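Local coordinates for protein M32 carboxypeptidase (Chitinophagaceae bacterium, PDB 7A03) that probably cleaves single amino acids from the C-terminal ends of peptides as a metal-dependent carboxypeptidase of the M32 family, at residues 174-179 with 422-427; 300-305 with 453-458; 426-431 with 474-479; 433-438 with 486-491. One frame throughout, in Å; residues are numbered along the deposited sequence.

How the contacts relate
Contacts 1, 3 and 4 share one element, helix 420-439, which meets helix 170-192 in contact 1, helix 472-480 in contact 3 and helix 486-497 in contact 4. Contacts 3 and 4 lie closest, with centres about 9 Å apart, while contacts 1 and 2 are about 20 Å apart. Contact 2 does not use this helix but rests on it, Arg-301 CB being 3.8 Å from Ala-429 CB, and it also meets helix 472-480, where Trp-458 CZ2 is 3.4 Å from Ile-479 CG2. Phe-427 joins contacts 1 and 4 by packing on Phe-489 and Phe-486. Contact 2 includes Glu-304, hydrogen-bonded to His-267 of an HExxH pattern consistent with a metallopeptidase zinc site, although no metal is bound to it here.

Contact 1: residues 174-179 with 422-427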
loop_
_atom_site.group_PDB
_atom_site.type_symbol
_atom_site.label_atom_id
_atom_site.label_comp_id
_atom_site.label_asym_id
_atom_site.label_seq_id
_atom_site.Cartn_x
_atom_site.Cartn_y
_atom_site.Cartn_z
ATOM N N ASP A 174 -5.959 -15.709 8.846
ATOM C CA ASP A 174 -6.758 -16.858 8.445
ATOM C C ASP A 174 -8.232 -16.557 8.616
ATOM O O ASP A 174 -9.048 -16.881 7.742
ATOM C CB ASP A 174 -6.400 -18.077 9.289
ATOM C CG ASP A 174 -5.169 -18.810 8.790
ATOM O OD1 ASP A 174 -4.591 -18.427 7.746
ATOM O OD2 ASP A 174 -4.794 -19.800 9.463
ATOM N N THR A 175 -8.597 -15.929 9.737
ATOM C CA THR A 175 -9.997 -15.562 9.933
ATOM C C THR A 175 -10.471 -14.599 8.844
ATOM O O THR A 175 -11.534 -14.799 8.226
ATOM C CB THR A 175 -10.155 -14.960 11.327
ATOM O OG1 THR A 175 -9.885 -15.977 12.297
ATOM C CG2 THR A 175 -11.567 -14.386 11.540
ATOM N N ILE A 176 -9.686 -13.548 8.582
ATOM C CA ILE A 176 -10.088 -12.568 7.575
ATOM C C ILE A 176 -10.212 -13.207 6.195
ATOM O O ILE A 176 -11.176 -12.950 5.462
ATOM C CB ILE A 176 -9.127 -11.363 7.575
ATOM C CG1 ILE A 176 -9.383 -10.522 8.817
ATOM C CG2 ILE A 176 -9.331 -10.520 6.328
ATOM C CD1 ILE A 176 -8.296 -9.525 9.124
ATOM N N PHE A 177 -9.243 -14.031 5.803
ATOM C CA PHE A 177 -9.279 -14.560 4.445
ATOM C C PHE A 177 -10.304 -15.672 4.281
ATOM O O PHE A 177 -10.823 -15.861 3.176
ATOM C CB PHE A 177 -7.885 -14.970 3.959
ATOM C CG PHE A 177 -6.998 -13.798 3.620
ATOM C CD1 PHE A 177 -7.326 -12.935 2.571
ATOM C CD2 PHE A 177 -5.848 -13.551 4.346
ATOM C CE1 PHE A 177 -6.505 -11.846 2.261
ATOM C CE2 PHE A 177 -5.032 -12.458 4.041
ATOM C CZ PHE A 177 -5.367 -11.610 2.989
ATOM N N THR A 178 -10.626 -16.394 5.358
ATOM C CA THR A 178 -11.766 -17.295 5.304
ATOM C C THR A 178 -13.045 -16.514 5.061
ATOM O O THR A 178 -13.911 -16.951 4.292
ATOM C CB THR A 178 -11.842 -18.098 6.605
ATOM O OG1 THR A 178 -10.688 -18.941 6.711
ATOM C CG2 THR A 178 -13.109 -18.967 6.642
ATOM N N GLU A 179 -13.170 -15.336 5.685
ATOM C CA GLU A 179 -14.322 -14.489 5.393
ATOM C C GLU A 179 -14.304 -13.992 3.948
ATOM O O GLU A 179 -15.345 -13.969 3.282
ATOM C CB GLU A 179 -14.392 -13.333 6.392
ATOM C CG GLU A 179 -14.920 -13.752 7.754
ATOM C CD GLU A 179 -14.428 -12.883 8.903
ATOM O OE1 GLU A 179 -13.582 -11.991 8.677
ATOM O OE2 GLU A 179 -14.905 -13.084 10.041
ATOM N N TYR A 422 -2.027 -5.073 1.539
ATOM C CA TYR A 422 -2.921 -4.475 0.547
ATOM C C TYR A 422 -4.378 -4.706 0.932
ATOM O O TYR A 422 -5.185 -3.758 0.982
ATOM C CB TYR A 422 -2.660 -5.034 -0.855
ATOM C CG TYR A 422 -1.310 -4.729 -1.460
ATOM C CD1 TYR A 422 -1.048 -3.500 -2.057
ATOM C CD2 TYR A 422 -0.314 -5.692 -1.469
ATOM C CE1 TYR A 422 0.174 -3.239 -2.630
ATOM C CE2 TYR A 422 0.919 -5.438 -2.031
ATOM C CZ TYR A 422 1.157 -4.209 -2.610
ATOM O OH TYR A 422 2.393 -3.964 -3.185
ATOM N N SER A 423 -4.722 -5.957 1.260
ATOM C CA SER A 423 -6.095 -6.245 1.649
ATOM C C SER A 423 -6.434 -5.581 2.960
ATOM O O SER A 423 -7.534 -5.037 3.103
ATOM C CB SER A 423 -6.370 -7.745 1.743
ATOM O OG SER A 423 -6.408 -8.304 0.445
ATOM N N LEU A 424 -5.493 -5.568 3.910
ATOM C CA LEU A 424 -5.785 -4.902 5.168
ATOM C C LEU A 424 -6.139 -3.446 4.904
ATOM O O LEU A 424 -7.112 -2.920 5.464
ATOM C CB LEU A 424 -4.590 -5.016 6.117
ATOM C CG LEU A 424 -4.248 -6.408 6.667
ATOM C CD1 LEU A 424 -2.992 -6.362 7.547
ATOM C CD2 LEU A 424 -5.422 -6.958 7.447
ATOM N N GLY A 425 -5.404 -2.811 3.984
ATOM C CA GLY A 425 -5.689 -1.425 3.676
ATOM C C GLY A 425 -7.120 -1.265 3.218
ATOM O O GLY A 425 -7.870 -0.435 3.747
ATOM N N SER A 426 -7.540 -2.124 2.280
ATOM C CA SER A 426 -8.898 -2.010 1.751
ATOM C C SER A 426 -9.929 -2.192 2.852
ATOM O O SER A 426 -10.948 -1.474 2.901
ATOM C CB SER A 426 -9.096 -3.058 0.657
ATOM O OG SER A 426 -8.232 -2.827 -0.445
ATOM N N PHE A 427 -9.674 -3.138 3.764
ATOM C CA PHE A 427 -10.692 -3.438 4.757
ATOM C C PHE A 427 -10.739 -2.334 5.800
ATOM O O PHE A 427 -11.832 -1.904 6.209
ATOM C CB PHE A 427 -10.477 -4.835 5.351
ATOM C CG PHE A 427 -10.396 -5.927 4.310
ATOM C CD1 PHE A 427 -10.991 -5.776 3.064
ATOM C CD2 PHE A 427 -9.702 -7.102 4.572
ATOM C CE1 PHE A 427 -10.898 -6.775 2.092
ATOM C CE2 PHE A 427 -9.611 -8.107 3.602
ATOM C CZ PHE A 427 -10.207 -7.940 2.365
#
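Ile-176 reaches Leu-424 and Phe-427 with its two branches, and its path from CB accounts for both of the apolar contacts. CB points to the helix segment 422-427. From it, CG2 stands anti to the backbone N and touches the Phe-427 ring obliquely, 3.7 Å from CE2 and 3.9 Å from CD2; the two side chains run past each other in opposite directions. The other branch leaves through CG1, which lies beside the backbone N (chi1 -73°), and ends at CD1, 4.2 Å from Leu-424 CD2. One residue on, the Phe-177 ring presents its edge: CE1 is 4.0 Å from Ser-423 OG, which sits near the ring plane. At that distance it is a van der Waals contact; the hydroxyl is hydrogen-bonded to His-359 ND1. The Phe-427 ring also has Ser-423 O over one face, 3.2 Å above its plane and displaced toward the rim. The segment axes cross at 71° with a closest approach of 12.1 Å, a separation spanned by Ile-176 and the two phenylalanines. In this largely helical M32 fold, helix 358-374 adjoins the contact, with Tyr-366 stacked on Phe-177, while Leu-484 of a loop packs on Ile-176 and Phe-486 and Phe-489 of helix 486-497 meet Phe-427 edge-to-face.

Contact 2: residues 300-305 with 453-458; sequences SRLWEN and QPLLEW
Trp-303 and Leu-455 are the CA pair nearest across two nearly antiparallel helix segments, whose directions differ by 169° and whose axes come no closer than 12.9 Å. This is helix-to-helix packing in the largely helical M32 metallopeptidase fold, and its defining element is a CH-pi contact. Leu-455 CD2 sits over the six-membered ring of Trp-303, 3.8 Å from its centroid and only 16° off the ring normal, with CH2 the nearest ring atom. Leu-455 arrives there with CG anti to its backbone N (chi1 172°), coming from the direction opposite to the indole. Leu-302 CD2 lies over the same face of the indole, toward its rim, and is 3.9 Å from Leu-455 CD2, so the two leucine methyls sit side by side over one face of the indole. Leu-456 adds a looser touch, its CB 4.5 Å from Trp-303 CZ2. Beyond the contact, Trp-303 packs on Ile-266 and Leu-273 of helix 258-277, which bears the HExxH pattern, and on Tyr-452. The polar residues of 300-305 take another direction: Glu-304 OE1 is gripped twice, by His-267 ND1 and by Arg-301. Arg-301 NH2 closes that salt bridge at 2.8 Å from Glu-304 OE1, on the syn side of the carboxylate and tilted slightly from its plane.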
loop_
_atom_site.group_PDB
_atom_site.type_symbol
_atom_site.label_atom_id
_atom_site.label_comp_id
_atom_site.label_asym_id
_atom_site.label_seq_id
_atom_site.Cartn_x
_atom_site.Cartn_y
_atom_site.Cartn_z
ATOM N N SER A 300 -5.236 5.484 0.804
ATOM C CA SER A 300 -5.358 5.449 -0.658
ATOM C C SER A 300 -6.677 4.827 -1.118
ATOM O O SER A 300 -7.343 5.349 -2.031
ATOM C CB SER A 300 -4.157 4.755 -1.310
ATOM O OG SER A 300 -4.106 3.379 -0.988
ATOM N N ARG A 301 -7.073 3.710 -0.499
ATOM C CA ARG A 301 -8.284 3.027 -0.931
ATOM C C ARG A 301 -9.549 3.766 -0.513
ATOM O O ARG A 301 -10.549 3.714 -1.241
ATOM C CB ARG A 301 -8.326 1.601 -0.380
ATOM C CG ARG A 301 -7.282 0.668 -0.996
ATOM C CD ARG A 301 -7.383 0.557 -2.516
ATOM N NE ARG A 301 -6.595 -0.582 -2.986
ATOM C CZ ARG A 301 -6.334 -0.869 -4.257
ATOM N NH1 ARG A 301 -5.655 -1.968 -4.538
ATOM N NH2 ARG A 301 -6.773 -0.098 -5.249
ATOM N N LEU A 302 -9.536 4.430 0.655
ATOM C CA LEU A 302 -10.723 5.157 1.085
ATOM C C LEU A 302 -11.049 6.246 0.088
ATOM O O LEU A 302 -12.218 6.414 -0.303
ATOM C CB LEU A 302 -10.507 5.760 2.473
ATOM C CG LEU A 302 -11.664 6.556 3.093
ATOM C CD1 LEU A 302 -11.638 6.406 4.609
ATOM C CD2 LEU A 302 -11.585 8.032 2.724
ATOM N N TRP A 303 -10.023 6.987 -0.359
ATOM C CA TRP A 303 -10.327 8.026 -1.338
ATOM C C TRP A 303 -10.595 7.454 -2.728
ATOM O O TRP A 303 -11.526 7.897 -3.416
ATOM C CB TRP A 303 -9.201 9.049 -1.382
ATOM C CG TRP A 303 -9.157 9.967 -0.203
ATOM C CD1 TRP A 303 -8.398 9.828 0.919
ATOM C CD2 TRP A 303 -9.889 11.189 -0.042
ATOM N NE1 TRP A 303 -8.587 10.899 1.762
ATOM C CE2 TRP A 303 -9.521 11.735 1.203
ATOM C CE3 TRP A 303 -10.826 11.875 -0.831
ATOM C CZ2 TRP A 303 -10.033 12.944 1.672
ATOM C CZ3 TRP A 303 -11.338 13.081 -0.355
ATOM C CH2 TRP A 303 -10.952 13.592 0.886
ATOM N N GLU A 304 -9.821 6.452 -3.150
ATOM C CA GLU A 304 -9.971 5.944 -4.508
ATOM C C GLU A 304 -11.329 5.287 -4.713
ATOM O O GLU A 304 -11.966 5.465 -5.761
ATOM C CB GLU A 304 -8.856 4.941 -4.814
ATOM C CG GLU A 304 -8.953 4.387 -6.229
ATOM C CD GLU A 304 -8.218 3.080 -6.423
ATOM O OE1 GLU A 304 -7.552 2.625 -5.472
ATOM O OE2 GLU A 304 -8.324 2.501 -7.532
ATOM N N ASN A 305 -11.773 4.511 -3.728
ATOM C CA ASN A 305 -12.868 3.569 -3.906
ATOM C C ASN A 305 -14.096 3.933 -3.086
ATOM O O ASN A 305 -15.145 4.217 -3.663
ATOM C CB ASN A 305 -12.370 2.162 -3.566
ATOM C CG ASN A 305 -11.443 1.608 -4.635
ATOM O OD1 ASN A 305 -11.342 2.164 -5.737
ATOM N ND2 ASN A 305 -10.750 0.514 -4.319
ATOM N N GLN A 453 -14.011 18.622 2.325
ATOM C CA GLN A 453 -13.388 19.116 3.547
ATOM C C GLN A 453 -13.874 18.423 4.815
ATOM O O GLN A 453 -13.028 18.132 5.674
ATOM C CB GLN A 453 -13.505 20.644 3.619
ATOM C CG GLN A 453 -12.709 21.282 4.768
ATOM C CD GLN A 453 -13.472 21.240 6.082
ATOM O OE1 GLN A 453 -14.704 21.143 6.100
ATOM N NE2 GLN A 453 -12.742 21.288 7.189
ATOM N N PRO A 454 -15.168 18.134 5.012
ATOM C CA PRO A 454 -15.547 17.414 6.241
ATOM C C PRO A 454 -14.887 16.052 6.378
ATOM O O PRO A 454 -14.511 15.660 7.492
ATOM C CB PRO A 454 -17.077 17.340 6.154
ATOM C CG PRO A 454 -17.437 18.544 5.341
ATOM C CD PRO A 454 -16.354 18.632 4.292
ATOM N N LEU A 455 -14.694 15.341 5.263
ATOM C CA LEU A 455 -14.008 14.056 5.327
ATOM C C LEU A 455 -12.532 14.237 5.674
ATOM O O LEU A 455 -11.993 13.508 6.524
ATOM C CB LEU A 455 -14.173 13.310 4.006
ATOM C CG LEU A 455 -13.325 12.042 3.908
ATOM C CD1 LEU A 455 -13.743 11.014 4.937
ATOM C CD2 LEU A 455 -13.441 11.484 2.528
ATOM N N LEU A 456 -11.863 15.208 5.026
ATOM C CA LEU A 456 -10.450 15.441 5.323
ATOM C C LEU A 456 -10.274 15.851 6.778
ATOM O O LEU A 456 -9.356 15.383 7.452
ATOM C CB LEU A 456 -9.851 16.491 4.381
ATOM C CG LEU A 456 -8.370 16.767 4.675
ATOM C CD1 LEU A 456 -7.552 15.500 4.556
ATOM C CD2 LEU A 456 -7.859 17.839 3.726
ATOM N N GLU A 457 -11.152 16.720 7.279
ATOM C CA GLU A 457 -11.114 17.096 8.687
ATOM C C GLU A 457 -11.246 15.877 9.596
ATOM O O GLU A 457 -10.508 15.746 10.584
ATOM C CB GLU A 457 -12.220 18.111 8.974
ATOM C CG GLU A 457 -12.257 18.571 10.417
ATOM C CD GLU A 457 -13.395 19.516 10.703
ATOM O OE1 GLU A 457 -14.501 19.309 10.159
ATOM O OE2 GLU A 457 -13.173 20.480 11.461
ATOM N N TRP A 458 -12.192 14.977 9.299
ATOM C CA TRP A 458 -12.320 13.776 10.125
ATOM C C TRP A 458 -11.030 12.955 10.121
ATOM O O TRP A 458 -10.561 12.494 11.175
ATOM C CB TRP A 458 -13.524 12.954 9.651
ATOM C CG TRP A 458 -13.820 11.777 10.511
ATOM C CD1 TRP A 458 -14.606 11.747 11.632
ATOM C CD2 TRP A 458 -13.351 10.438 10.311
ATOM N NE1 TRP A 458 -14.647 10.470 12.141
ATOM C CE2 TRP A 458 -13.881 9.650 11.352
ATOM C CE3 TRP A 458 -12.521 9.828 9.358
ATOM C CZ2 TRP A 458 -13.623 8.292 11.461
ATOM C CZ3 TRP A 458 -12.268 8.472 9.466
ATOM C CH2 TRP A 458 -12.813 7.720 10.519
#

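Contact 3: residues 426-431 with 474-479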
loop_
_atom_site.group_PDB
_atom_site.type_symbol
_atom_site.label_atom_id
_atom_site.label_comp_id
_atom_site.label_asym_id
_atom_site.label_seq_id
_atom_site.Cartn_x
_atom_site.Cartn_y
_atom_site.Cartn_z
ATOM N N SER A 426 -7.540 -2.124 2.280
ATOM C CA SER A 426 -8.898 -2.010 1.751
ATOM C C SER A 426 -9.929 -2.192 2.852
ATOM O O SER A 426 -10.948 -1.474 2.901
ATOM C CB SER A 426 -9.096 -3.058 0.657
ATOM O OG SER A 426 -8.232 -2.827 -0.445
ATOM N N PHE A 427 -9.674 -3.138 3.764
ATOM C CA PHE A 427 -10.692 -3.438 4.757
ATOM C C PHE A 427 -10.739 -2.334 5.800
ATOM O O PHE A 427 -11.832 -1.904 6.209
ATOM C CB PHE A 427 -10.477 -4.835 5.351
ATOM C CG PHE A 427 -10.396 -5.927 4.310
ATOM C CD1 PHE A 427 -10.991 -5.776 3.064
ATOM C CD2 PHE A 427 -9.702 -7.102 4.572
ATOM C CE1 PHE A 427 -10.898 -6.775 2.092
ATOM C CE2 PHE A 427 -9.611 -8.107 3.602
ATOM C CZ PHE A 427 -10.207 -7.940 2.365
ATOM N N TYR A 428 -9.566 -1.772 6.141
ATOM C CA TYR A 428 -9.576 -0.617 7.031
ATOM C C TYR A 428 -10.283 0.547 6.363
ATOM O O TYR A 428 -11.054 1.273 7.012
ATOM C CB TYR A 428 -8.156 -0.189 7.411
ATOM C CG TYR A 428 -7.445 -1.013 8.465
ATOM C CD1 TYR A 428 -7.977 -1.172 9.730
ATOM C CD2 TYR A 428 -6.216 -1.595 8.189
ATOM C CE1 TYR A 428 -7.298 -1.909 10.699
ATOM C CE2 TYR A 428 -5.542 -2.334 9.139
ATOM C CZ TYR A 428 -6.084 -2.481 10.385
ATOM O OH TYR A 428 -5.418 -3.223 11.339
ATOM N N ALA A 429 -10.089 0.700 5.043
ATOM C CA ALA A 429 -10.712 1.832 4.376
ATOM C C ALA A 429 -12.221 1.766 4.534
ATOM O O ALA A 429 -12.863 2.766 4.906
ATOM C CB ALA A 429 -10.292 1.874 2.905
ATOM N N ALA A 430 -12.786 0.560 4.372
ATOM C CA ALA A 430 -14.232 0.442 4.450
ATOM C C ALA A 430 -14.703 0.694 5.870
ATOM O O ALA A 430 -15.674 1.444 6.093
ATOM C CB ALA A 430 -14.659 -0.949 3.973
ATOM N N GLN A 431 -13.954 0.168 6.841
ATOM C CA GLN A 431 -14.374 0.343 8.220
ATOM C C GLN A 431 -14.263 1.806 8.604
ATOM O O GLN A 431 -15.155 2.348 9.278
ATOM C CB GLN A 431 -13.532 -0.551 9.132
ATOM C CG GLN A 431 -13.923 -0.527 10.600
ATOM C CD GLN A 431 -13.550 -1.818 11.310
ATOM O OE1 GLN A 431 -13.260 -2.833 10.662
ATOM N NE2 GLN A 431 -13.564 -1.797 12.644
ATOM N N GLU A 474 -5.006 -0.584 17.735
ATOM C CA GLU A 474 -5.422 0.439 18.686
ATOM C C GLU A 474 -6.097 1.593 17.975
ATOM O O GLU A 474 -7.087 2.141 18.469
ATOM C CB GLU A 474 -4.214 0.946 19.476
ATOM C CG GLU A 474 -3.555 -0.128 20.327
ATOM C CD GLU A 474 -2.241 0.338 20.924
ATOM O OE1 GLU A 474 -1.697 1.357 20.447
ATOM O OE2 GLU A 474 -1.751 -0.307 21.878
ATOM N N LEU A 475 -5.575 1.976 16.803
ATOM C CA LEU A 475 -6.171 3.068 16.049
ATOM C C LEU A 475 -7.593 2.715 15.630
ATOM O O LEU A 475 -8.525 3.505 15.804
ATOM C CB LEU A 475 -5.302 3.369 14.829
ATOM C CG LEU A 475 -5.557 4.692 14.129
ATOM C CD1 LEU A 475 -5.463 5.859 15.095
ATOM C CD2 LEU A 475 -4.571 4.857 12.971
ATOM N N CYS A 476 -7.760 1.528 15.055
ATOM C CA CYS A 476 -9.069 1.116 14.580
ATOM C C CYS A 476 -10.066 1.000 15.740
ATOM O O CYS A 476 -11.209 1.444 15.624
ATOM C CB CYS A 476 -8.910 -0.189 13.800
ATOM S SG CYS A 476 -10.434 -0.769 13.006
ATOM N N GLN A 477 -9.630 0.459 16.883
ATOM C CA GLN A 477 -10.496 0.355 18.056
ATOM C C GLN A 477 -10.878 1.731 18.603
ATOM O O GLN A 477 -12.045 1.973 18.940
ATOM C CB GLN A 477 -9.791 -0.472 19.134
ATOM C CG GLN A 477 -10.529 -0.569 20.467
ATOM C CD GLN A 477 -11.796 -1.389 20.369
ATOM O OE1 GLN A 477 -11.818 -2.451 19.744
ATOM N NE2 GLN A 477 -12.857 -0.903 20.993
ATOM N N LYS A 478 -9.910 2.648 18.686
ATOM C CA LYS A 478 -10.190 3.992 19.182
ATOM C C LYS A 478 -11.192 4.727 18.294
ATOM O O LYS A 478 -12.118 5.375 18.801
ATOM C CB LYS A 478 -8.880 4.778 19.300
ATOM C CG LYS A 478 -9.072 6.255 19.618
ATOM C CD LYS A 478 -7.760 7.023 19.533
ATOM C CE LYS A 478 -7.928 8.423 20.090
ATOM N NZ LYS A 478 -6.766 9.284 19.751
ATOM N N ILE A 479 -11.029 4.629 16.969
ATOM C CA ILE A 479 -11.885 5.382 16.055
ATOM C C ILE A 479 -13.254 4.729 15.885
ATOM O O ILE A 479 -14.281 5.420 15.851
ATOM C CB ILE A 479 -11.182 5.559 14.698
ATOM C CG1 ILE A 479 -9.929 6.424 14.827
ATOM C CG2 ILE A 479 -12.132 6.156 13.683
ATOM C CD1 ILE A 479 -9.029 6.277 13.624
#
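Cys-476 is set between Tyr-428 and Gln-431, its CB directed at their helix and its SG standing anti to its own backbone N (chi1 -175°). Against the tyrosine, the sulfur lies at the ring edge: SG is 5.2 Å from the Tyr-428 centroid and 88° off the ring normal, practically in the ring plane. CB approaches obliquely, 3.9 Å from Tyr-428 CE1. This sulfur-aromatic contact joins helix 420-439 to helix 472-480 in the buried helical body of the M32 fold, where the nearest CA atoms, those of Tyr-428 and Cys-476, are 7.8 Å apart. Gln-431 comes to the sulfur with an extended chain, placing NE2 3.3 Å from Cys-476 SG. Both ends of its amide are held by other partners: OE1 accepts from Gln-485 N, while NE2 is hydrogen-bonded to Pro-483 O and Thr-480 OG1. These bonds fix the rotation of the amide beside the sulfur.

Contact 4: residues 433-438 with 486-491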
loop_
_atom_site.group_PDB
_atom_site.type_symbol
_atom_site.label_atom_id
_atom_site.label_comp_id
_atom_site.label_asym_id
_atom_site.label_seq_id
_atom_site.Cartn_x
_atom_site.Cartn_y
_atom_site.Cartn_z
ATOM N N PHE A 433 -14.455 4.409 6.510
ATOM C CA PHE A 433 -15.369 5.307 5.816
ATOM C C PHE A 433 -16.784 5.146 6.344
ATOM O O PHE A 433 -17.486 6.137 6.590
ATOM C CB PHE A 433 -15.321 5.118 4.303
ATOM C CG PHE A 433 -16.122 6.142 3.559
ATOM C CD1 PHE A 433 -15.701 7.472 3.509
ATOM C CD2 PHE A 433 -17.328 5.799 2.952
ATOM C CE1 PHE A 433 -16.468 8.429 2.861
ATOM C CE2 PHE A 433 -18.071 6.754 2.285
ATOM C CZ PHE A 433 -17.632 8.071 2.233
ATOM N N THR A 434 -17.206 3.905 6.559
ATOM C CA THR A 434 -18.506 3.682 7.168
ATOM C C THR A 434 -18.590 4.381 8.516
ATOM O O THR A 434 -19.595 5.042 8.820
ATOM C CB THR A 434 -18.759 2.183 7.268
ATOM O OG1 THR A 434 -18.841 1.650 5.942
ATOM C CG2 THR A 434 -20.065 1.879 7.999
ATOM N N THR A 435 -17.504 4.337 9.292
ATOM C CA THR A 435 -17.542 5.007 10.585
ATOM C C THR A 435 -17.644 6.512 10.393
ATOM O O THR A 435 -18.427 7.180 11.087
ATOM C CB THR A 435 -16.319 4.619 11.414
ATOM O OG1 THR A 435 -16.352 3.204 11.656
ATOM C CG2 THR A 435 -16.328 5.348 12.755
ATOM N N ALA A 436 -16.900 7.056 9.421
ATOM C CA ALA A 436 -17.013 8.487 9.160
ATOM C C ALA A 436 -18.439 8.849 8.776
ATOM O O ALA A 436 -18.961 9.874 9.227
ATOM C CB ALA A 436 -16.012 8.934 8.093
ATOM N N GLN A 437 -19.112 7.976 8.011
ATOM C CA GLN A 437 -20.481 8.285 7.604
ATOM C C GLN A 437 -21.410 8.341 8.805
ATOM O O GLN A 437 -22.411 9.071 8.775
ATOM C CB GLN A 437 -20.979 7.261 6.586
ATOM C CG GLN A 437 -20.319 7.342 5.227
ATOM C CD GLN A 437 -20.785 6.203 4.337
ATOM O OE1 GLN A 437 -20.478 5.048 4.602
ATOM N NE2 GLN A 437 -21.547 6.523 3.296
ATOM N N LYS A 438 -21.083 7.594 9.865
ATOM C CA LYS A 438 -21.829 7.633 11.117
ATOM C C LYS A 438 -21.466 8.865 11.934
ATOM O O LYS A 438 -22.341 9.483 12.552
ATOM C CB LYS A 438 -21.502 6.368 11.916
ATOM C CG LYS A 438 -22.399 6.070 13.108
ATOM C CD LYS A 438 -21.602 5.365 14.203
ATOM C CE LYS A 438 -22.511 4.774 15.274
ATOM N NZ LYS A 438 -23.562 5.727 15.729
ATOM N N PHE A 486 -13.904 -7.569 8.670
ATOM C CA PHE A 486 -14.197 -7.664 7.248
ATOM C C PHE A 486 -15.648 -7.320 6.927
ATOM O O PHE A 486 -15.945 -6.917 5.796
ATOM C CB PHE A 486 -13.859 -9.076 6.750
ATOM C CG PHE A 486 -14.264 -9.325 5.332
ATOM C CD1 PHE A 486 -13.494 -8.834 4.286
ATOM C CD2 PHE A 486 -15.430 -10.017 5.038
ATOM C CE1 PHE A 486 -13.864 -9.034 2.976
ATOM C CE2 PHE A 486 -15.802 -10.217 3.720
ATOM C CZ PHE A 486 -15.017 -9.735 2.689
ATOM N N SER A 487 -16.560 -7.482 7.891
ATOM C CA SER A 487 -17.974 -7.205 7.644
ATOM C C SER A 487 -18.205 -5.810 7.061
ATOM O O SER A 487 -19.115 -5.604 6.243
ATOM C CB SER A 487 -18.767 -7.388 8.935
ATOM O OG SER A 487 -18.294 -6.522 9.952
ATOM N N TYR A 488 -17.405 -4.828 7.480
ATOM C CA TYR A 488 -17.578 -3.483 6.944
ATOM C C TYR A 488 -17.348 -3.455 5.437
ATOM O O TYR A 488 -18.145 -2.869 4.676
ATOM C CB TYR A 488 -16.613 -2.527 7.640
ATOM C CG TYR A 488 -16.963 -2.141 9.062
ATOM C CD1 TYR A 488 -16.491 -2.872 10.136
ATOM C CD2 TYR A 488 -17.735 -1.014 9.323
ATOM C CE1 TYR A 488 -16.788 -2.500 11.435
ATOM C CE2 TYR A 488 -18.038 -0.629 10.618
ATOM C CZ TYR A 488 -17.559 -1.377 11.668
ATOM O OH TYR A 488 -17.849 -0.995 12.955
ATOM N N PHE A 489 -16.239 -4.065 4.988
ATOM C CA PHE A 489 -15.984 -4.153 3.557
ATOM C C PHE A 489 -17.101 -4.918 2.863
ATOM O O PHE A 489 -17.540 -4.531 1.773
ATOM C CB PHE A 489 -14.644 -4.825 3.279
ATOM C CG PHE A 489 -14.287 -4.853 1.830
ATOM C CD1 PHE A 489 -13.640 -3.773 1.236
ATOM C CD2 PHE A 489 -14.607 -5.943 1.050
ATOM C CE1 PHE A 489 -13.325 -3.794 -0.119
ATOM C CE2 PHE A 489 -14.294 -5.966 -0.309
ATOM C CZ PHE A 489 -13.646 -4.890 -0.888
ATOM N N LEU A 490 -17.586 -6.002 3.487
ATOM C CA LEU A 490 -18.632 -6.783 2.842
ATOM C C LEU A 490 -19.882 -5.940 2.634
ATOM O O LEU A 490 -20.474 -5.954 1.552
ATOM C CB LEU A 490 -18.950 -8.051 3.632
ATOM C CG LEU A 490 -20.038 -8.943 3.008
ATOM C CD1 LEU A 490 -19.656 -9.342 1.596
ATOM C CD2 LEU A 490 -20.341 -10.177 3.852
ATOM N N ASP A 491 -20.302 -5.201 3.666
ATOM C CA ASP A 491 -21.535 -4.421 3.545
ATOM C C ASP A 491 -21.379 -3.331 2.496
ATOM O O ASP A 491 -22.308 -3.071 1.717
ATOM C CB ASP A 491 -21.939 -3.795 4.884
ATOM C CG ASP A 491 -22.315 -4.825 5.933
ATOM O OD1 ASP A 491 -22.429 -6.021 5.589
ATOM O OD2 ASP A 491 -22.502 -4.412 7.100
HETATM O O HOH W 1 -19.725 -0.878 5.836
HETATM O O HOH W 2 -18.316 2.065 13.240
#
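The Tyr-488 ring meets Thr-434 at its edge: Thr-434 CG2 lies in the ring plane, with CB near that plane too, and both are 3.9 Å from Tyr-488 CD2. Thr-435 OG1 comes obliquely to Tyr-488 CE2, at 4.3 Å. The Thr-434 and Tyr-488 side chains pass at a slant, in a water-bridged helix-to-helix contact between 420-439 and 486-497 of the M32 fold. Thr-434 keeps OG1 beside the backbone N (chi1 -65°), which places CG2 toward the ring while OG1 faces a water 2.7 Å away. That water also donates to Tyr-488 O, at 2.8 Å, linking side chain to backbone; Thr-434 OG1 is hydrogen-bonded as well to Ala-430 O within its own helix. Thr-435 OG1, whose other partner is Gln-431 O, accepts from the second water at 2.8 Å. The same water completes the bridge at 3.1 Å from Tyr-488 OH, an atom that also has a weak hydrogen bond to Asn-482 OD1.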